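Local coordinates for putative major capsid protein (Cafeteriavirus-dependent mavirus, PDB 6G44) that probably forms the outer shell of the virophage particle, as a double jelly-roll capsid protein that assembles as a trimer, at residues Pro136-Pro144 with Ala205-Ile216; Ser106-Gly116 with Leu225-Phe236. All blocks are in the same frame, centred on the assembly; numbering follows the deposited sequence. Where two conformers were deposited one is given.

In the fold
Both contacts lie in the jelly roll that comes first along the chain. Contact 2 pairs strand 110-114 with strand 222-235 in the antiparallel sheet, and contact 1, nested within the chain loop that this pairing closes, sets helix 136-142 against the loop 205-216 that follows strand 195-205. Their centres are about 16 Å apart, yet they touch. Ile112 CD1 lies 3.5 Å from Asn209 O. Met114 CE packs on Pro210 CG, and Val230 CG1 meets Leu206 CD2 at 3.9 Å. The loop of contact 1 is therefore packed against the sheet face that bears Ile112, Met114 and Val230, while Ala205, Val207 and Ile216 of the same loop meet the helix.

Contact 1: Pro136-Pro144 with Ala205-Ile216; sequences PLELALLSP and ALVANPTQYKNI
Leu142, at the last turn of helix 136-142, pushes its side chain into the loop 205-216. Its CB meets Ile216 CD1 at 3.6 Å, and CG lies only slightly farther from the same methyl. Beyond, the branches divide: CD1 touches Val207 CG2, while CD2 rests against both that methyl and the carbonyl O of Ala205. With CG anti to the backbone N (chi1 -159°), both methyls are placed against Val207 CG2, and the side chain crosses Val207 at about a right angle. A branched leucine fills this buried place, and the small Ala205 lets the backbones approach. Ile216 crosses Leu142 in the same way and packs tightly, its CD1 just 3.4 Å from Leu142 CA; its other branch, CG2, lies 3.8 Å from Leu141 CB.

Two hydrogen bonds flank this apolar patch. Ala205 N donates to Leu142 O (2.9 Å), giving a carbonyl in the last helical turn a partner. One turn earlier, Glu138 bends at chi2 (-71°), and Ile216 N, just past the type I turn Gln212-Asn215, donates to Glu138 OE2 (3.1 Å) on its syn lone pair, nearly straight (166° at the hydrogen). Arg74, from strand 74-84, bonds Leu141 O and packs on Ala205 and Ile216. The arrangement is a short helix packed against an inter-strand loop within a viral jelly roll.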
loop_
_atom_site.group_PDB
_atom_site.type_symbol
_atom_site.label_atom_id
_atom_site.label_comp_id
_atom_site.label_asym_id
_atom_site.label_seq_id
_atom_site.Cartn_x
_atom_site.Cartn_y
_atom_site.Cartn_z
ATOM N N PRO C 136 -9.751 -0.421 2.999
ATOM C CA PRO C 136 -9.320 0.953 3.304
ATOM C C PRO C 136 -9.237 1.921 2.102
ATOM O O PRO C 136 -9.413 3.128 2.264
ATOM C CB PRO C 136 -7.952 0.762 3.965
ATOM C CG PRO C 136 -8.015 -0.590 4.537
ATOM C CD PRO C 136 -8.787 -1.398 3.546
ATOM N N LEU C 137 -9.029 1.378 0.905
ATOM C CA LEU C 137 -9.109 2.183 -0.321
ATOM C C LEU C 137 -10.524 2.728 -0.606
ATOM O O LEU C 137 -10.688 3.903 -0.985
ATOM C CB LEU C 137 -8.612 1.370 -1.520
ATOM C CG LEU C 137 -7.215 0.745 -1.360
ATOM C CD1 LEU C 137 -6.862 -0.057 -2.614
ATOM C CD2 LEU C 137 -6.155 1.803 -1.053
ATOM N N GLU C 138 -11.543 1.890 -0.450
ATOM C CA GLU C 138 -12.923 2.354 -0.553
ATOM C C GLU C 138 -13.235 3.343 0.569
ATOM O O GLU C 138 -13.926 4.332 0.343
ATOM C CB GLU C 138 -13.952 1.200 -0.526
ATOM C CG GLU C 138 -14.175 0.508 -1.866
ATOM C CD GLU C 138 -14.928 1.348 -2.892
ATOM O OE1 GLU C 138 -14.709 1.077 -4.089
ATOM O OE2 GLU C 138 -15.775 2.229 -2.541
ATOM N N LEU C 139 -12.752 3.085 1.783
ATOM C CA LEU C 139 -13.035 3.989 2.892
ATOM C C LEU C 139 -12.515 5.397 2.617
ATOM O O LEU C 139 -13.165 6.384 2.989
ATOM C CB LEU C 139 -12.473 3.419 4.208
ATOM C CG LEU C 139 -13.186 2.191 4.768
ATOM C CD1 LEU C 139 -12.515 1.738 6.072
ATOM C CD2 LEU C 139 -14.675 2.364 4.980
ATOM N N ALA C 140 -11.354 5.529 1.973
ATOM C CA ALA C 140 -10.833 6.849 1.635
ATOM C C ALA C 140 -11.652 7.544 0.560
ATOM O O ALA C 140 -11.655 8.754 0.498
ATOM C CB ALA C 140 -9.348 6.776 1.222
ATOM N N LEU C 141 -12.325 6.777 -0.289
ATOM C CA LEU C 141 -13.256 7.374 -1.251
ATOM C C LEU C 141 -14.566 7.779 -0.574
ATOM O O LEU C 141 -15.286 8.653 -1.062
ATOM C CB LEU C 141 -13.552 6.428 -2.394
ATOM C CG LEU C 141 -12.372 6.046 -3.281
ATOM C CD1 LEU C 141 -12.836 5.036 -4.325
ATOM C CD2 LEU C 141 -11.773 7.257 -3.946
ATOM N N LEU C 142 -14.893 7.111 0.525
ATOM C CA LEU C 142 -16.110 7.385 1.290
ATOM C C LEU C 142 -16.004 8.713 2.040
ATOM O O LEU C 142 -16.918 9.557 1.977
ATOM C CB LEU C 142 -16.382 6.203 2.225
ATOM C CG LEU C 142 -17.788 5.966 2.779
ATOM C CD1 LEU C 142 -17.883 4.577 3.372
ATOM C CD2 LEU C 142 -18.149 6.993 3.837
ATOM N N SER C 143 -14.897 8.925 2.748
ATOM C CA SER C 143 -14.720 10.134 3.565
ATOM C C SER C 143 -13.278 10.598 3.504
ATOM O O SER C 143 -12.362 9.740 3.468
ATOM C CB SER C 143 -15.041 9.825 5.026
ATOM O OG SER C 143 -14.851 10.931 5.881
ATOM N N PRO C 144 -13.035 11.913 3.606
ATOM C CA PRO C 144 -11.670 12.433 3.782
ATOM C C PRO C 144 -11.079 12.035 5.133
ATOM O O PRO C 144 -9.861 12.119 5.325
ATOM C CB PRO C 144 -11.827 13.963 3.672
ATOM C CG PRO C 144 -13.259 14.179 4.104
ATOM C CD PRO C 144 -14.034 13.002 3.572
ATOM N N ALA C 205 -19.617 10.446 1.321
ATOM C CA ALA C 205 -20.684 9.611 0.806
ATOM C C ALA C 205 -21.659 9.249 1.923
ATOM O O ALA C 205 -21.225 8.892 3.034
ATOM C CB ALA C 205 -20.112 8.347 0.184
ATOM N N LEU C 206 -22.961 9.326 1.646
ATOM C CA LEU C 206 -23.959 8.867 2.611
ATOM C C LEU C 206 -24.019 7.349 2.656
ATOM O O LEU C 206 -24.205 6.730 1.603
ATOM C CB LEU C 206 -25.334 9.402 2.215
ATOM C CG LEU C 206 -26.510 9.003 3.104
ATOM C CD1 LEU C 206 -26.329 9.388 4.554
ATOM C CD2 LEU C 206 -27.791 9.632 2.546
ATOM N N VAL C 207 -23.913 6.762 3.865
ATOM C CA VAL C 207 -24.018 5.323 4.081
ATOM C C VAL C 207 -25.415 5.019 4.602
ATOM O O VAL C 207 -25.678 5.034 5.813
ATOM C CB VAL C 207 -22.926 4.853 5.060
ATOM C CG1 VAL C 207 -23.024 3.372 5.373
ATOM C CG2 VAL C 207 -21.565 5.198 4.470
ATOM N N ALA C 208 -26.332 4.806 3.666
ATOM C CA ALA C 208 -27.763 4.596 3.996
ATOM C C ALA C 208 -28.413 3.828 2.884
ATOM O O ALA C 208 -28.318 4.247 1.738
ATOM C CB ALA C 208 -28.461 5.929 4.206
ATOM N N ASN C 209 -29.099 2.734 3.193
ATOM C CA ASN C 209 -29.760 1.961 2.123
ATOM C C ASN C 209 -30.690 2.875 1.275
ATOM O O ASN C 209 -31.399 3.705 1.861
ATOM C CB ASN C 209 -30.575 0.817 2.711
ATOM C CG ASN C 209 -29.719 -0.233 3.423
ATOM O OD1 ASN C 209 -28.907 0.105 4.297
ATOM N ND2 ASN C 209 -29.911 -1.496 3.073
ATOM N N PRO C 210 -30.679 2.782 -0.059
ATOM C CA PRO C 210 -29.974 1.808 -0.904
ATOM C C PRO C 210 -28.689 2.341 -1.553
ATOM O O PRO C 210 -28.283 1.821 -2.611
ATOM C CB PRO C 210 -31.016 1.536 -1.984
ATOM C CG PRO C 210 -31.594 2.908 -2.205
ATOM C CD PRO C 210 -31.633 3.576 -0.861
ATOM N N THR C 211 -28.021 3.316 -0.946
ATOM C CA THR C 211 -26.849 3.911 -1.599
ATOM C C THR C 211 -25.764 2.873 -1.790
ATOM O O THR C 211 -25.613 1.919 -1.035
ATOM C CB THR C 211 -26.250 5.130 -0.871
ATOM O OG1 THR C 211 -25.619 4.715 0.342
ATOM C CG2 THR C 211 -27.291 6.230 -0.616
ATOM N N GLN C 212 -24.990 3.097 -2.832
ATOM C CA GLN C 212 -23.947 2.155 -3.273
ATOM C C GLN C 212 -22.581 2.538 -2.695
ATOM O O GLN C 212 -21.578 2.691 -3.412
ATOM C CB GLN C 212 -23.976 2.076 -4.779
ATOM C CG GLN C 212 -25.311 1.572 -5.313
ATOM C CD GLN C 212 -25.567 0.149 -4.916
ATOM O OE1 GLN C 212 -24.923 -0.763 -5.470
ATOM N NE2 GLN C 212 -26.487 -0.084 -3.963
ATOM N N TYR C 213 -22.544 2.651 -1.368
ATOM C CA TYR C 213 -21.374 3.158 -0.629
ATOM C C TYR C 213 -20.213 2.173 -0.616
ATOM O O TYR C 213 -19.106 2.527 -0.163
ATOM C CB TYR C 213 -21.758 3.568 0.821
ATOM C CG TYR C 213 -22.323 2.432 1.624
ATOM C CD1 TYR C 213 -21.480 1.559 2.309
ATOM C CD2 TYR C 213 -23.698 2.220 1.717
ATOM C CE1 TYR C 213 -21.987 0.483 3.007
ATOM C CE2 TYR C 213 -24.215 1.156 2.429
ATOM C CZ TYR C 213 -23.346 0.282 3.067
ATOM O OH TYR C 213 -23.820 -0.795 3.783
ATOM N N LYS C 214 -20.434 0.942 -1.061
ATOM C CA LYS C 214 -19.344 -0.027 -1.161
ATOM C C LYS C 214 -18.643 0.046 -2.516
ATOM O O LYS C 214 -17.615 -0.614 -2.695
ATOM C CB LYS C 214 -19.864 -1.445 -0.898
ATOM C CG LYS C 214 -20.452 -1.649 0.502
ATOM C CD LYS C 214 -21.355 -2.876 0.613
ATOM C CE LYS C 214 -20.685 -4.194 0.241
ATOM N NZ LYS C 214 -19.764 -4.704 1.287
ATOM N N ASN C 215 -19.183 0.814 -3.471
ATOM C CA ASN C 215 -18.693 0.899 -4.838
ATOM C C ASN C 215 -18.623 2.378 -5.254
ATOM O O ASN C 215 -19.268 2.750 -6.217
ATOM C CB ASN C 215 -19.649 0.124 -5.780
ATOM C CG ASN C 215 -19.773 -1.358 -5.430
ATOM O OD1 ASN C 215 -20.632 -1.763 -4.642
ATOM N ND2 ASN C 215 -18.929 -2.174 -6.040
ATOM N N ILE C 216 -17.877 3.210 -4.540
ATOM C CA ILE C 216 -17.854 4.630 -4.809
ATOM C C ILE C 216 -17.235 5.008 -6.160
ATOM O O ILE C 216 -17.694 5.952 -6.797
ATOM C CB ILE C 216 -17.215 5.371 -3.628
ATOM C CG1 ILE C 216 -18.167 5.237 -2.414
ATOM C CG2 ILE C 216 -16.934 6.833 -3.971
ATOM C CD1 ILE C 216 -17.500 5.423 -1.088
#

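Contact 2: Ser106-Gly116 with Leu225-Phe236; sequences SIPVAVINMNG and LNTFKVILDGQF
Val111 and Ile231 form a hydrogen-bonded antiparallel pair, Ile231 N donating to Val111 O (2.8 Å) and Val111 N returning a bond to Ile231 O. Asn113 and Lys229 repeat the exchange. The short segment axes run 4.7 Å apart at 175°, and beyond strand 110-114, Ser106 O accepts from Gln235 N.

At the other end backbone and side-chain bonds combine. Asn115 keeps CG beside its own backbone N (chi1 -65°), which brings its side-chain OD1 to Thr227 N at 2.9 Å, while the backbone Asn115 N bonds Thr227 O. Asn113 OD1 accepts from Gly116 N in an Asx motif, as the chain turns into strand 117-121; the positive phi of Gly116 suits a residue without a side chain.

These are neighbouring strands of a jelly-roll sheet, and the residues alternate accordingly. The face bearing Ala110, Ile112, Met114, Phe228, Val230 and Leu232 is buried and apolar, backed partly by Met268 and Ile266 of strand 258-273. Side by side on it, Ile112 CG1 is 4.2 Å from Val230 CG2. The extended Met114 sets SD 3.8 Å from Leu225 CD2, and Leu225 CD1 sits over the centre of the Phe228 ring. The face bearing Val111, Asn113, Lys229 and Ile231 is partly exposed and more mixed.

A CH-pi contact forms where Ser106 CB stands over a face of the Phe236 ring, 3.8 Å from its centroid; Ser106 OG is hydrogen-bonded to Pro102 O.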
loop_
_atom_site.group_PDB
_atom_site.type_symbol
_atom_site.label_atom_id
_atom_site.label_comp_id
_atom_site.label_asym_id
_atom_site.label_seq_id
_atom_site.Cartn_x
_atom_site.Cartn_y
_atom_site.Cartn_z
ATOM N N SER C 106 -22.686 11.482 12.440
ATOM C CA SER C 106 -23.657 12.514 12.850
ATOM C C SER C 106 -25.089 12.178 12.435
ATOM O O SER C 106 -25.970 13.036 12.608
ATOM C CB SER C 106 -23.245 13.843 12.244
ATOM O OG SER C 106 -22.019 14.293 12.796
ATOM N N ILE C 107 -25.362 10.999 11.881
ATOM C CA ILE C 107 -26.701 10.678 11.395
ATOM C C ILE C 107 -27.157 9.351 11.994
ATOM O O ILE C 107 -26.862 8.280 11.474
ATOM C CB ILE C 107 -26.769 10.633 9.854
ATOM C CG1 ILE C 107 -26.255 11.906 9.196
ATOM C CG2 ILE C 107 -28.195 10.308 9.411
ATOM C CD1 ILE C 107 -25.912 11.758 7.715
ATOM N N PRO C 108 -27.912 9.403 13.100
ATOM C CA PRO C 108 -28.349 8.151 13.702
ATOM C C PRO C 108 -29.371 7.349 12.908
ATOM O O PRO C 108 -29.385 6.122 12.989
ATOM C CB PRO C 108 -28.940 8.575 15.046
ATOM C CG PRO C 108 -28.519 9.945 15.274
ATOM C CD PRO C 108 -28.092 10.558 13.986
ATOM N N VAL C 109 -30.211 8.051 12.150
ATOM C CA VAL C 109 -31.222 7.409 11.336
ATOM C C VAL C 109 -31.437 8.254 10.076
ATOM O O VAL C 109 -31.361 9.495 10.112
ATOM C CB VAL C 109 -32.527 7.155 12.136
ATOM C CG1 VAL C 109 -33.057 8.439 12.760
ATOM C CG2 VAL C 109 -33.573 6.493 11.251
ATOM N N ALA C 110 -31.625 7.548 8.967
ATOM C CA ALA C 110 -31.924 8.145 7.680
ATOM C C ALA C 110 -33.066 7.382 7.037
ATOM O O ALA C 110 -33.191 6.151 7.185
ATOM C CB ALA C 110 -30.681 8.108 6.800
ATOM N N VAL C 111 -33.916 8.129 6.332
ATOM C CA VAL C 111 -34.959 7.546 5.518
ATOM C C VAL C 111 -34.799 8.061 4.098
ATOM O O VAL C 111 -34.762 9.266 3.866
ATOM C CB VAL C 111 -36.377 7.871 6.038
ATOM C CG1 VAL C 111 -37.417 7.233 5.140
ATOM C CG2 VAL C 111 -36.526 7.387 7.472
ATOM N N ILE C 112 -34.666 7.136 3.154
ATOM C CA ILE C 112 -34.629 7.481 1.742
ATOM C C ILE C 112 -35.920 6.992 1.085
ATOM O O ILE C 112 -36.343 5.868 1.319
ATOM C CB ILE C 112 -33.365 6.915 1.050
ATOM C CG1 ILE C 112 -32.121 7.558 1.682
ATOM C CG2 ILE C 112 -33.427 7.180 -0.465
ATOM C CD1 ILE C 112 -30.785 7.075 1.120
ATOM N N ASN C 113 -36.549 7.881 0.318
ATOM C CA ASN C 113 -37.745 7.573 -0.465
ATOM C C ASN C 113 -37.382 7.624 -1.938
ATOM O O ASN C 113 -36.944 8.668 -2.446
ATOM C CB ASN C 113 -38.835 8.590 -0.119
ATOM C CG ASN C 113 -40.154 8.322 -0.825
ATOM O OD1 ASN C 113 -40.192 7.886 -1.965
ATOM N ND2 ASN C 113 -41.251 8.648 -0.147
ATOM N N MET C 114 -37.517 6.498 -2.607
ATOM C CA MET C 114 -37.440 6.426 -4.065
ATOM C C MET C 114 -38.801 5.978 -4.606
ATOM O O MET C 114 -39.227 4.850 -4.374
ATOM C CB MET C 114 -36.321 5.481 -4.498
ATOM C CG MET C 114 -34.948 6.007 -4.114
ATOM S SD MET C 114 -33.671 4.914 -4.806
ATOM C CE MET C 114 -32.189 5.827 -4.328
ATOM N N ASN C 115 -39.432 6.863 -5.370
ATOM C CA ASN C 115 -40.743 6.557 -6.013
ATOM C C ASN C 115 -41.789 5.953 -5.070
ATOM O O ASN C 115 -42.537 5.027 -5.432
ATOM C CB ASN C 115 -40.527 5.726 -7.280
ATOM C CG ASN C 115 -39.770 6.496 -8.349
ATOM O OD1 ASN C 115 -39.639 7.724 -8.260
ATOM N ND2 ASN C 115 -39.180 5.775 -9.304
ATOM N N GLY C 116 -41.817 6.469 -3.852
ATOM C CA GLY C 116 -42.749 6.008 -2.841
ATOM C C GLY C 116 -42.293 4.883 -1.928
ATOM O O GLY C 116 -42.974 4.604 -0.947
ATOM N N LEU C 225 -35.893 8.714 -10.756
ATOM C CA LEU C 225 -36.310 9.034 -9.384
ATOM C C LEU C 225 -37.279 10.204 -9.340
ATOM O O LEU C 225 -36.980 11.325 -8.978
ATOM C CB LEU C 225 -35.088 9.257 -8.502
ATOM C CG LEU C 225 -34.098 8.106 -8.422
ATOM C CD1 LEU C 225 -32.966 8.503 -7.462
ATOM C CD2 LEU C 225 -34.706 6.788 -7.976
ATOM N N ASN C 226 -38.507 9.887 -9.723
ATOM C CA ASN C 226 -39.570 10.858 -9.823
ATOM C C ASN C 226 -40.074 11.333 -8.456
ATOM O O ASN C 226 -40.509 12.462 -8.316
ATOM C CB ASN C 226 -40.670 10.190 -10.676
ATOM C CG ASN C 226 -41.711 11.140 -11.150
ATOM O OD1 ASN C 226 -41.424 12.236 -11.631
ATOM N ND2 ASN C 226 -42.931 10.730 -10.992
ATOM N N THR C 227 -39.980 10.480 -7.429
ATOM C CA THR C 227 -39.962 10.911 -6.040
ATOM C C THR C 227 -38.581 10.565 -5.493
ATOM O O THR C 227 -38.139 9.424 -5.643
ATOM C CB THR C 227 -41.032 10.195 -5.205
ATOM O OG1 THR C 227 -42.320 10.442 -5.792
ATOM C CG2 THR C 227 -41.051 10.679 -3.780
ATOM N N PHE C 228 -37.927 11.547 -4.886
ATOM C CA PHE C 228 -36.598 11.305 -4.288
ATOM C C PHE C 228 -36.472 12.178 -3.057
ATOM O O PHE C 228 -36.346 13.384 -3.149
ATOM C CB PHE C 228 -35.502 11.584 -5.312
ATOM C CG PHE C 228 -34.084 11.288 -4.827
ATOM C CD1 PHE C 228 -33.806 10.181 -4.001
ATOM C CD2 PHE C 228 -33.039 12.090 -5.240
ATOM C CE1 PHE C 228 -32.501 9.928 -3.577
ATOM C CE2 PHE C 228 -31.727 11.827 -4.817
ATOM C CZ PHE C 228 -31.477 10.740 -3.999
ATOM N N LYS C 229 -36.575 11.554 -1.893
ATOM C CA LYS C 229 -36.420 12.284 -0.636
ATOM C C LYS C 229 -35.344 11.617 0.197
ATOM O O LYS C 229 -35.270 10.393 0.229
ATOM C CB LYS C 229 -37.719 12.348 0.185
ATOM C CG LYS C 229 -38.909 12.839 -0.610
ATOM C CD LYS C 229 -40.178 12.856 0.251
ATOM C CE LYS C 229 -41.410 12.909 -0.617
ATOM N NZ LYS C 229 -42.624 13.041 0.226
ATOM N N VAL C 230 -34.549 12.440 0.864
ATOM C CA VAL C 230 -33.511 11.946 1.783
ATOM C C VAL C 230 -33.757 12.717 3.070
ATOM O O VAL C 230 -33.561 13.933 3.114
ATOM C CB VAL C 230 -32.097 12.152 1.234
ATOM C CG1 VAL C 230 -31.034 11.783 2.265
ATOM C CG2 VAL C 230 -31.915 11.328 -0.046
ATOM N N ILE C 231 -34.167 11.982 4.099
ATOM C CA ILE C 231 -34.566 12.575 5.384
ATOM C C ILE C 231 -33.572 12.130 6.450
ATOM O O ILE C 231 -33.435 10.917 6.699
ATOM C CB ILE C 231 -35.989 12.152 5.757
ATOM C CG1 ILE C 231 -36.979 12.533 4.649
ATOM C CG2 ILE C 231 -36.432 12.802 7.075
ATOM C CD1 ILE C 231 -38.201 11.634 4.602
ATOM N N LEU C 232 -32.903 13.103 7.060
ATOM C CA LEU C 232 -31.809 12.810 8.027
ATOM C C LEU C 232 -32.187 13.282 9.423
ATOM O O LEU C 232 -32.689 14.396 9.603
ATOM C CB LEU C 232 -30.541 13.533 7.622
ATOM C CG LEU C 232 -30.081 13.349 6.178
ATOM C CD1 LEU C 232 -28.867 14.227 5.900
ATOM C CD2 LEU C 232 -29.785 11.894 5.894
ATOM N N ASP C 233 -31.899 12.438 10.419
ATOM C CA ASP C 233 -31.878 12.895 11.820
ATOM C C ASP C 233 -30.514 13.560 12.001
ATOM O O ASP C 233 -29.511 12.857 12.236
ATOM C CB ASP C 233 -32.081 11.715 12.765
ATOM C CG ASP C 233 -31.874 12.054 14.237
ATOM O OD1 ASP C 233 -31.824 13.220 14.614
ATOM O OD2 ASP C 233 -31.779 11.056 14.997
ATOM N N GLY C 234 -30.443 14.859 11.816
ATOM C CA GLY C 234 -29.180 15.589 11.870
ATOM C C GLY C 234 -28.640 15.724 13.281
ATOM O O GLY C 234 -29.289 16.313 14.147
ATOM N N GLN C 235 -27.480 15.125 13.546
ATOM C CA GLN C 235 -26.798 15.243 14.828
ATOM C C GLN C 235 -25.352 15.666 14.590
ATOM O O GLN C 235 -24.422 15.011 15.098
ATOM C CB GLN C 235 -26.887 13.944 15.633
ATOM C CG GLN C 235 -28.288 13.532 16.016
ATOM C CD GLN C 235 -28.907 14.472 17.034
ATOM O OE1 GLN C 235 -28.209 15.092 17.848
ATOM N NE2 GLN C 235 -30.230 14.620 16.960
ATOM N N PHE C 236 -25.177 16.735 13.835
ATOM C CA PHE C 236 -23.863 17.320 13.439
ATOM C C PHE C 236 -23.386 18.207 14.579
ATOM O O PHE C 236 -23.300 19.440 14.454
ATOM C CB PHE C 236 -23.965 18.074 12.135
ATOM C CG PHE C 236 -24.396 17.213 10.993
ATOM C CD1 PHE C 236 -25.737 17.025 10.661
ATOM C CD2 PHE C 236 -23.438 16.544 10.224
ATOM C CE1 PHE C 236 -26.115 16.237 9.606
ATOM C CE2 PHE C 236 -23.835 15.743 9.168
ATOM C CZ PHE C 236 -25.151 15.595 8.844
#